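Local atomic coordinates of dihydrodipicolinate synthase (Oceanobacillus iheyensis HTE831, PDB entry 3D0C), a protein that probably catalyses the condensation of pyruvate with aspartate semialdehyde to 4-hydroxy-tetrahydrodipicolinate, a step of lysine biosynthesis. Residues S140-K145 and V164-A169; D108-H113 and E134-P139; G17-P22 and I50-N55. The protein carries 1 engineered substitution. All coordinates share one frame; numbering follows the deposited sequence.

Interaction 1: S140-K145 and V164-A169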
loop_
_atom_site.group_PDB
_atom_site.type_symbol
_atom_site.label_atom_id
_atom_site.label_comp_id
_atom_site.label_asym_id
_atom_site.label_seq_id
_atom_site.Cartn_x
_atom_site.Cartn_y
_atom_site.Cartn_z
ATOM N N SER A 140 14.659 -14.365 6.280
ATOM C CA SER A 140 13.565 -13.642 5.676
ATOM C C SER A 140 13.189 -14.203 4.324
ATOM O O SER A 140 13.979 -14.807 3.611
ATOM C CB SER A 140 13.941 -12.176 5.428
ATOM O OG SER A 140 14.169 -11.476 6.629
ATOM N N ILE A 141 11.940 -13.967 3.982
ATOM C CA ILE A 141 11.422 -14.302 2.671
ATOM C C ILE A 141 10.830 -12.981 2.165
ATOM O O ILE A 141 10.350 -12.170 2.981
ATOM C CB ILE A 141 10.316 -15.352 2.742
ATOM C CG1 ILE A 141 10.908 -16.707 3.141
ATOM C CG2 ILE A 141 9.622 -15.476 1.387
ATOM C CD1 ILE A 141 9.851 -17.741 3.449
ATOM N N ILE A 142 10.915 -12.757 0.845
ATOM C CA ILE A 142 10.369 -11.547 0.221
ATOM C C ILE A 142 9.169 -11.839 -0.679
ATOM O O ILE A 142 9.223 -12.715 -1.545
ATOM C CB ILE A 142 11.422 -10.801 -0.623
ATOM C CG1 ILE A 142 12.515 -10.282 0.308
ATOM C CG2 ILE A 142 10.798 -9.629 -1.416
ATOM C CD1 ILE A 142 13.794 -9.772 -0.318
ATOM N N TYR A 143 8.074 -11.120 -0.416
ATOM C CA TYR A 143 6.860 -11.209 -1.214
ATOM C C TYR A 143 7.079 -10.175 -2.316
ATOM O O TYR A 143 6.957 -8.967 -2.096
ATOM C CB TYR A 143 5.642 -10.855 -0.369
ATOM C CG TYR A 143 4.334 -10.978 -1.121
ATOM C CD1 TYR A 143 3.968 -12.169 -1.758
ATOM C CD2 TYR A 143 3.437 -9.916 -1.159
ATOM C CE1 TYR A 143 2.721 -12.293 -2.414
ATOM C CE2 TYR A 143 2.206 -10.028 -1.801
ATOM C CZ TYR A 143 1.849 -11.209 -2.422
ATOM O OH TYR A 143 0.610 -11.274 -3.022
ATOM N N PHE A 144 7.423 -10.680 -3.495
ATOM C CA PHE A 144 7.730 -9.870 -4.674
ATOM C C PHE A 144 6.565 -9.842 -5.671
ATOM O O PHE A 144 6.337 -10.810 -6.402
ATOM C CB PHE A 144 8.972 -10.462 -5.351
ATOM C CG PHE A 144 9.726 -9.492 -6.207
ATOM C CD1 PHE A 144 10.594 -8.573 -5.635
ATOM C CD2 PHE A 144 9.582 -9.509 -7.592
ATOM C CE1 PHE A 144 11.312 -7.678 -6.427
ATOM C CE2 PHE A 144 10.292 -8.621 -8.396
ATOM C CZ PHE A 144 11.162 -7.702 -7.810
ATOM N N LYS A 145 5.852 -8.721 -5.734
ATOM C CA LYS A 145 4.697 -8.633 -6.617
ATOM C C LYS A 145 4.596 -7.389 -7.498
ATOM O O LYS A 145 3.612 -7.229 -8.221
ATOM C CB LYS A 145 3.424 -8.730 -5.777
ATOM C CG LYS A 145 3.187 -7.491 -4.929
ATOM C CD LYS A 145 2.049 -7.684 -3.935
ATOM C CE LYS A 145 0.741 -8.043 -4.623
ATOM N NZ LYS A 145 -0.307 -8.441 -3.634
ATOM N N VAL A 164 16.215 -16.566 2.496
ATOM C CA VAL A 164 16.034 -17.978 2.175
ATOM C C VAL A 164 14.880 -18.316 1.235
ATOM O O VAL A 164 14.643 -19.489 0.924
ATOM C CB VAL A 164 15.837 -18.792 3.462
ATOM C CG1 VAL A 164 17.088 -18.699 4.333
ATOM C CG2 VAL A 164 14.628 -18.271 4.218
ATOM N N GLY A 165 14.149 -17.299 0.794
ATOM C CA GLY A 165 13.051 -17.554 -0.117
ATOM C C GLY A 165 12.428 -16.321 -0.740
ATOM O O GLY A 165 12.557 -15.211 -0.221
ATOM N N ILE A 166 11.769 -16.526 -1.874
ATOM C CA ILE A 166 11.064 -15.459 -2.574
ATOM C C ILE A 166 9.676 -15.972 -2.919
ATOM O O ILE A 166 9.540 -16.990 -3.601
ATOM C CB ILE A 166 11.722 -15.067 -3.922
ATOM C CG1 ILE A 166 13.173 -14.629 -3.720
ATOM C CG2 ILE A 166 10.933 -13.921 -4.553
ATOM C CD1 ILE A 166 13.321 -13.342 -2.930
ATOM N N LYS A 167 8.646 -15.293 -2.419
ATOM C CA LYS A 167 7.282 -15.654 -2.775
ATOM C C LYS A 167 7.047 -14.777 -4.001
ATOM O O LYS A 167 6.632 -13.623 -3.885
ATOM C CB LYS A 167 6.289 -15.303 -1.658
ATOM C CG LYS A 167 6.216 -16.344 -0.567
ATOM C CD LYS A 167 5.170 -15.970 0.468
ATOM C CE LYS A 167 4.965 -17.092 1.462
ATOM N NZ LYS A 167 6.216 -17.384 2.218
ATOM N N TYR A 168 7.357 -15.327 -5.173
ATOM C CA TYR A 168 7.228 -14.594 -6.429
ATOM C C TYR A 168 5.759 -14.478 -6.808
ATOM O O TYR A 168 5.098 -15.482 -7.077
ATOM C CB TYR A 168 7.998 -15.305 -7.547
ATOM C CG TYR A 168 8.389 -14.384 -8.687
ATOM C CD1 TYR A 168 9.506 -13.553 -8.582
ATOM C CD2 TYR A 168 7.624 -14.314 -9.853
ATOM C CE1 TYR A 168 9.851 -12.674 -9.605
ATOM C CE2 TYR A 168 7.961 -13.431 -10.885
ATOM C CZ TYR A 168 9.075 -12.615 -10.752
ATOM O OH TYR A 168 9.414 -11.736 -11.755
ATOM N N ALA A 169 5.254 -13.251 -6.846
ATOM C CA ALA A 169 3.849 -13.030 -7.150
ATOM C C ALA A 169 3.552 -12.214 -8.399
ATOM O O ALA A 169 2.516 -11.561 -8.471
ATOM C CB ALA A 169 3.151 -12.399 -5.933
#
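Lys167 and Tyr143 pair on neighbouring parallel strands, their CA atoms 4.7 Å apart, and send their side chains to the face of the sheet that also carries Ile141. Followed outward, Lys167 CB first meets the Tyr143 ring at its edge and in its plane, 3.9 Å from CD1, where the two side chains cross at about a right angle. Lys167 CG then passes the CG2 branch of Ile141 at 4.0 Å. The chain stays extended through CD and CE and bends only at its last torsion (chi4 62°), which turns NZ back beside Ile141, 3.9 Å from CD1. NZ is buried and has no polar partner in the model. Backbone bonds lock this register: Ile142 O accepts from Lys167 N at 2.8 Å, and Lys167 O in turn accepts from Phe144 N. Farther along, Ala169 CB lies 3.5 Å from Tyr143 CE1, while Lys145 NZ donates to Tyr143 OH at 3.0 Å. On the opposite face the Phe144 and Tyr168 side chains run side by side; their ring planes differ by 23° but are too far offset to stack; Tyr168 OH bonds to Asp151. Helix 152-157 connects the two strands as a beta-alpha-beta unit of the TIM barrel, whose predicted Schiff-base lysine and proton donor/acceptor tyrosine sit here on neighbouring strands, on the same face of the sheet.

Interaction 2: D108-H113 and E134-P139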
loop_
_atom_site.group_PDB
_atom_site.type_symbol
_atom_site.label_atom_id
_atom_site.label_comp_id
_atom_site.label_asym_id
_atom_site.label_seq_id
_atom_site.Cartn_x
_atom_site.Cartn_y
_atom_site.Cartn_z
ATOM N N ASP A 108 10.028 -18.599 13.263
ATOM C CA ASP A 108 11.209 -19.135 12.605
ATOM C C ASP A 108 11.774 -18.274 11.501
ATOM O O ASP A 108 12.964 -18.331 11.213
ATOM C CB ASP A 108 10.874 -20.502 12.007
ATOM C CG ASP A 108 10.281 -21.441 13.021
ATOM O OD1 ASP A 108 11.030 -21.896 13.911
ATOM O OD2 ASP A 108 9.066 -21.715 12.933
ATOM N N CYS A 109 10.912 -17.468 10.892
ATOM C CA CYS A 109 11.300 -16.656 9.750
ATOM C C CYS A 109 10.287 -15.516 9.619
ATOM O O CYS A 109 9.216 -15.556 10.236
ATOM C CB CYS A 109 11.251 -17.579 8.509
ATOM S SG CYS A 109 11.649 -16.924 6.873
ATOM N N VAL A 110 10.634 -14.492 8.846
ATOM C CA VAL A 110 9.706 -13.395 8.608
ATOM C C VAL A 110 9.453 -13.293 7.104
ATOM O O VAL A 110 10.244 -13.786 6.298
ATOM C CB VAL A 110 10.235 -12.023 9.134
ATOM C CG1 VAL A 110 10.508 -12.110 10.629
ATOM C CG2 VAL A 110 11.489 -11.594 8.372
HETATM N N MSE A 111 8.324 -12.695 6.735
HETATM C CA MSE A 111 7.994 -12.489 5.326
HETATM C C MSE A 111 7.764 -11.005 5.137
HETATM O O MSE A 111 6.844 -10.446 5.738
HETATM C CB MSE A 111 6.713 -13.213 4.914
HETATM C CG MSE A 111 6.282 -12.783 3.514
HETATM SE SE MSE A 111 4.500 -13.295 3.014
HETATM C CE MSE A 111 3.506 -11.942 4.000
ATOM N N ILE A 112 8.581 -10.378 4.293
ATOM C CA ILE A 112 8.461 -8.948 4.042
ATOM C C ILE A 112 7.447 -8.695 2.946
ATOM O O ILE A 112 7.607 -9.141 1.806
ATOM C CB ILE A 112 9.828 -8.317 3.643
ATOM C CG1 ILE A 112 10.877 -8.670 4.701
ATOM C CG2 ILE A 112 9.690 -6.793 3.519
ATOM C CD1 ILE A 112 12.270 -8.125 4.409
ATOM N N HIS A 113 6.384 -7.995 3.322
ATOM C CA HIS A 113 5.303 -7.635 2.420
ATOM C C HIS A 113 5.808 -6.647 1.380
ATOM O O HIS A 113 6.885 -6.042 1.529
ATOM C CB HIS A 113 4.177 -6.942 3.204
ATOM C CG HIS A 113 3.229 -7.876 3.889
ATOM N ND1 HIS A 113 2.162 -8.461 3.238
ATOM C CD2 HIS A 113 3.141 -8.279 5.180
ATOM C CE1 HIS A 113 1.459 -9.174 4.094
ATOM N NE2 HIS A 113 2.032 -9.083 5.284
ATOM N N GLU A 134 19.152 -7.804 7.520
ATOM C CA GLU A 134 20.363 -7.684 8.322
ATOM C C GLU A 134 20.094 -7.343 9.781
ATOM O O GLU A 134 20.945 -7.621 10.651
ATOM C CB GLU A 134 21.263 -6.591 7.722
ATOM C CG GLU A 134 21.808 -6.938 6.340
ATOM C CD GLU A 134 22.774 -5.866 5.830
ATOM O OE1 GLU A 134 22.956 -4.836 6.540
ATOM O OE2 GLU A 134 23.347 -6.047 4.729
ATOM N N ALA A 135 18.940 -6.725 10.043
ATOM C CA ALA A 135 18.621 -6.307 11.394
ATOM C C ALA A 135 17.827 -7.332 12.220
ATOM O O ALA A 135 17.612 -7.113 13.431
ATOM C CB ALA A 135 17.869 -4.971 11.367
ATOM N N LEU A 136 17.451 -8.444 11.582
ATOM C CA LEU A 136 16.685 -9.501 12.203
ATOM C C LEU A 136 17.545 -10.738 12.425
ATOM O O LEU A 136 18.298 -11.155 11.559
ATOM C CB LEU A 136 15.490 -9.888 11.322
ATOM C CG LEU A 136 14.480 -8.755 11.089
ATOM C CD1 LEU A 136 13.302 -9.198 10.197
ATOM C CD2 LEU A 136 13.935 -8.275 12.444
ATOM N N ASP A 137 17.337 -11.351 13.583
ATOM C CA ASP A 137 18.015 -12.548 14.027
ATOM C C ASP A 137 17.259 -13.826 13.617
ATOM O O ASP A 137 16.966 -14.698 14.444
ATOM C CB ASP A 137 18.157 -12.472 15.535
ATOM C CG ASP A 137 19.077 -11.358 15.962
ATOM O OD1 ASP A 137 18.801 -10.747 17.010
ATOM O OD2 ASP A 137 20.067 -11.095 15.260
ATOM N N ALA A 138 16.904 -13.880 12.337
ATOM C CA ALA A 138 16.208 -15.001 11.730
ATOM C C ALA A 138 16.161 -14.710 10.235
ATOM O O ALA A 138 16.368 -13.572 9.805
ATOM C CB ALA A 138 14.800 -15.146 12.300
ATOM N N PRO A 139 15.922 -15.742 9.417
ATOM C CA PRO A 139 15.859 -15.563 7.966
ATOM C C PRO A 139 14.603 -14.842 7.515
ATOM O O PRO A 139 13.618 -14.741 8.257
ATOM C CB PRO A 139 15.904 -16.993 7.441
ATOM C CG PRO A 139 15.182 -17.732 8.489
ATOM C CD PRO A 139 15.794 -17.166 9.758
#
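Val110 and Leu136 meet at a slant, methyl against methyl, with Val110 CG2 3.5 Å from Leu136 CD1. The CB of Leu136 already points toward the strand, and an extended second torsion (chi2 180°) carries CD1 further to it. Ile88 of strand 83-88 and Ile103 of helix 92-104 also touch Leu136. Pro139 is set differently: its ring lies alongside the start of the strand, CG 3.9 Å from Cys109 CB, while CD approaches Asp108 O at 3.4 Å. These two groupings sit on the way from helix 122-135 back into the barrel, in the beta-alpha-beta unit that runs from strand 109-112 to strand 140-144. The connection includes an inverse gamma turn centred on Asp137, and Leu136 O accepts a bond from Lys162 NZ. Pro139 O then takes the hydrogen bond from Val110 N at 3.1 Å, with the donor in the carbonyl plane and an N-H...O angle of 158°. Cys109 SG stands 3.2 Å from the same oxygen, placed there by a first torsion that sets it anti to its own N (179°). Ala138 CB faces Asp108 O at 3.8 Å, and its other neighbours include Ile103.

Interaction 3: G17-P22 and I50-N55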
loop_
_atom_site.group_PDB
_atom_site.type_symbol
_atom_site.label_atom_id
_atom_site.label_comp_id
_atom_site.label_asym_id
_atom_site.label_seq_id
_atom_site.Cartn_x
_atom_site.Cartn_y
_atom_site.Cartn_z
ATOM N N GLY A 17 0.757 -22.141 4.043
ATOM C CA GLY A 17 -0.601 -21.743 4.355
ATOM C C GLY A 17 -0.678 -20.393 5.033
ATOM O O GLY A 17 0.025 -20.141 6.015
ATOM N N ILE A 18 -1.540 -19.531 4.510
ATOM C CA ILE A 18 -1.736 -18.192 5.053
ATOM C C ILE A 18 -3.080 -18.219 5.785
ATOM O O ILE A 18 -4.132 -18.196 5.156
ATOM C CB ILE A 18 -1.804 -17.147 3.926
ATOM C CG1 ILE A 18 -0.840 -17.527 2.794
ATOM C CG2 ILE A 18 -1.482 -15.767 4.479
ATOM C CD1 ILE A 18 0.628 -17.603 3.195
ATOM N N ASN A 19 -3.032 -18.262 7.113
ATOM C CA ASN A 19 -4.242 -18.335 7.931
ATOM C C ASN A 19 -5.040 -17.043 7.942
ATOM O O ASN A 19 -4.543 -15.986 7.566
ATOM C CB ASN A 19 -3.868 -18.670 9.376
ATOM C CG ASN A 19 -3.045 -17.569 10.028
ATOM O OD1 ASN A 19 -1.856 -17.410 9.737
ATOM N ND2 ASN A 19 -3.681 -16.786 10.897
ATOM N N ILE A 20 -6.288 -17.127 8.380
ATOM C CA ILE A 20 -7.103 -15.925 8.477
ATOM C C ILE A 20 -7.052 -15.478 9.932
ATOM O O ILE A 20 -6.454 -16.147 10.785
ATOM C CB ILE A 20 -8.583 -16.182 8.154
ATOM C CG1 ILE A 20 -9.141 -17.235 9.117
ATOM C CG2 ILE A 20 -8.745 -16.601 6.699
ATOM C CD1 ILE A 20 -10.645 -17.231 9.204
ATOM N N VAL A 21 -7.667 -14.331 10.197
ATOM C CA VAL A 21 -7.776 -13.794 11.548
ATOM C C VAL A 21 -9.255 -13.470 11.687
ATOM O O VAL A 21 -9.727 -12.441 11.200
ATOM C CB VAL A 21 -6.978 -12.484 11.764
ATOM C CG1 VAL A 21 -7.354 -11.882 13.110
ATOM C CG2 VAL A 21 -5.476 -12.754 11.727
ATOM N N PRO A 22 -10.020 -14.364 12.325
ATOM C CA PRO A 22 -11.450 -14.091 12.482
ATOM C C PRO A 22 -11.700 -12.926 13.434
ATOM O O PRO A 22 -10.943 -12.709 14.379
ATOM C CB PRO A 22 -12.006 -15.419 13.000
ATOM C CG PRO A 22 -10.854 -16.017 13.727
ATOM C CD PRO A 22 -9.658 -15.687 12.864
ATOM N N ILE A 50 3.137 -22.164 8.143
ATOM C CA ILE A 50 1.992 -21.299 8.371
ATOM C C ILE A 50 2.492 -19.860 8.367
ATOM O O ILE A 50 3.583 -19.569 8.856
ATOM C CB ILE A 50 1.287 -21.648 9.710
ATOM C CG1 ILE A 50 0.011 -20.817 9.861
ATOM C CG2 ILE A 50 2.235 -21.422 10.880
ATOM C CD1 ILE A 50 -0.869 -21.232 11.027
ATOM N N VAL A 51 1.696 -18.958 7.805
ATOM C CA VAL A 51 2.124 -17.576 7.708
ATOM C C VAL A 51 1.208 -16.559 8.369
ATOM O O VAL A 51 0.309 -16.022 7.723
ATOM C CB VAL A 51 2.290 -17.166 6.227
ATOM C CG1 VAL A 51 2.906 -15.777 6.141
ATOM C CG2 VAL A 51 3.146 -18.199 5.487
ATOM N N PRO A 52 1.418 -16.279 9.671
ATOM C CA PRO A 52 0.567 -15.294 10.343
ATOM C C PRO A 52 0.914 -13.901 9.808
ATOM O O PRO A 52 2.051 -13.651 9.400
ATOM C CB PRO A 52 0.925 -15.473 11.816
ATOM C CG PRO A 52 2.369 -15.872 11.767
ATOM C CD PRO A 52 2.399 -16.859 10.604
ATOM N N ASN A 53 -0.064 -13.002 9.808
ATOM C CA ASN A 53 0.126 -11.647 9.297
ATOM C C ASN A 53 0.427 -11.575 7.810
ATOM O O ASN A 53 1.247 -10.765 7.341
ATOM C CB ASN A 53 1.180 -10.886 10.107
ATOM C CG ASN A 53 0.628 -10.403 11.436
ATOM O OD1 ASN A 53 -0.554 -10.079 11.535
ATOM N ND2 ASN A 53 1.476 -10.344 12.458
ATOM N N GLY A 54 -0.255 -12.454 7.084
ATOM C CA GLY A 54 -0.179 -12.480 5.637
ATOM C C GLY A 54 -1.396 -11.650 5.250
ATOM O O GLY A 54 -2.177 -11.257 6.122
ATOM N N ASN A 55 -1.583 -11.362 3.969
ATOM C CA ASN A 55 -2.741 -10.572 3.578
ATOM C C ASN A 55 -4.030 -11.365 3.774
ATOM O O ASN A 55 -5.099 -10.782 3.910
ATOM C CB ASN A 55 -2.602 -10.106 2.126
ATOM C CG ASN A 55 -1.653 -8.924 1.987
ATOM O OD1 ASN A 55 -0.895 -8.831 1.024
ATOM N ND2 ASN A 55 -1.702 -8.008 2.948
HETATM O O HOH W 1 -2.086 -14.572 7.903
HETATM O O HOH W 2 -2.569 -13.904 10.438
#
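The loops that follow the first two strands of the TIM barrel meet here, at the C-terminal end of the barrel where enzymes of this fold keep their active sites; Ile18 also touches Thr56, the predicted pyruvate-binding residue. Gly17 and Ile50 form a parallel bridge, and Val51 N donates to Gly17 O at 2.7 Å. Beyond it Ile18 and Val51 lie side by side and point the same way, tightly packed, with Ile18 CD1 3.5 Å from Val51 CG2. The other branch of Ile18, CG2, rests 3.7 Å from Gly54 CA. Asn19 holds CG between its backbone N and carbonyl carbon (chi1 65°), which brings OD1 to Pro52 CA at 3.3 Å, while the amide nitrogen turns to its own segment and, weakly, to water 2. ND2 donates to Ile20 O at 2.8 Å, coming from above the carbonyl plane, 44° out of it. A leucine in place of Asn19 has no amide to give, so Ile20 O would probably be left without this donor and water 2 without its weak tie to the first loop. Water 1 accepts from Gly54 N and lies within bonding distance of Asn19 O and Val51 O, though it has more acceptors in reach than protons to give. Water 2, besides its weak bond from Asn19 ND2, accepts from Asn53 N at 2.7 Å.

Interactions 1 and 2 share a sheet: strands 109-112 and 140-144 are neighbours, and Ile141 ties them with its N 2.9 Å from Val110 O and its O 2.8 Å from Ile112 N, both probable hydrogen bonds. Their centres are about 12 Å apart. Interaction 3 lies about 16 Å from either centre and joins interaction 2 through His113 NE2, 2.8 Å from Asn53 O, a probable hydrogen bond. Interactions 1 and 3 do not touch but converge on the predicted active site: the side chain of Tyr143 is about 4 Å from that of Asn55 and about 8 Å from that of Thr56. Asn55 also packs on Pro118 of the second subunit.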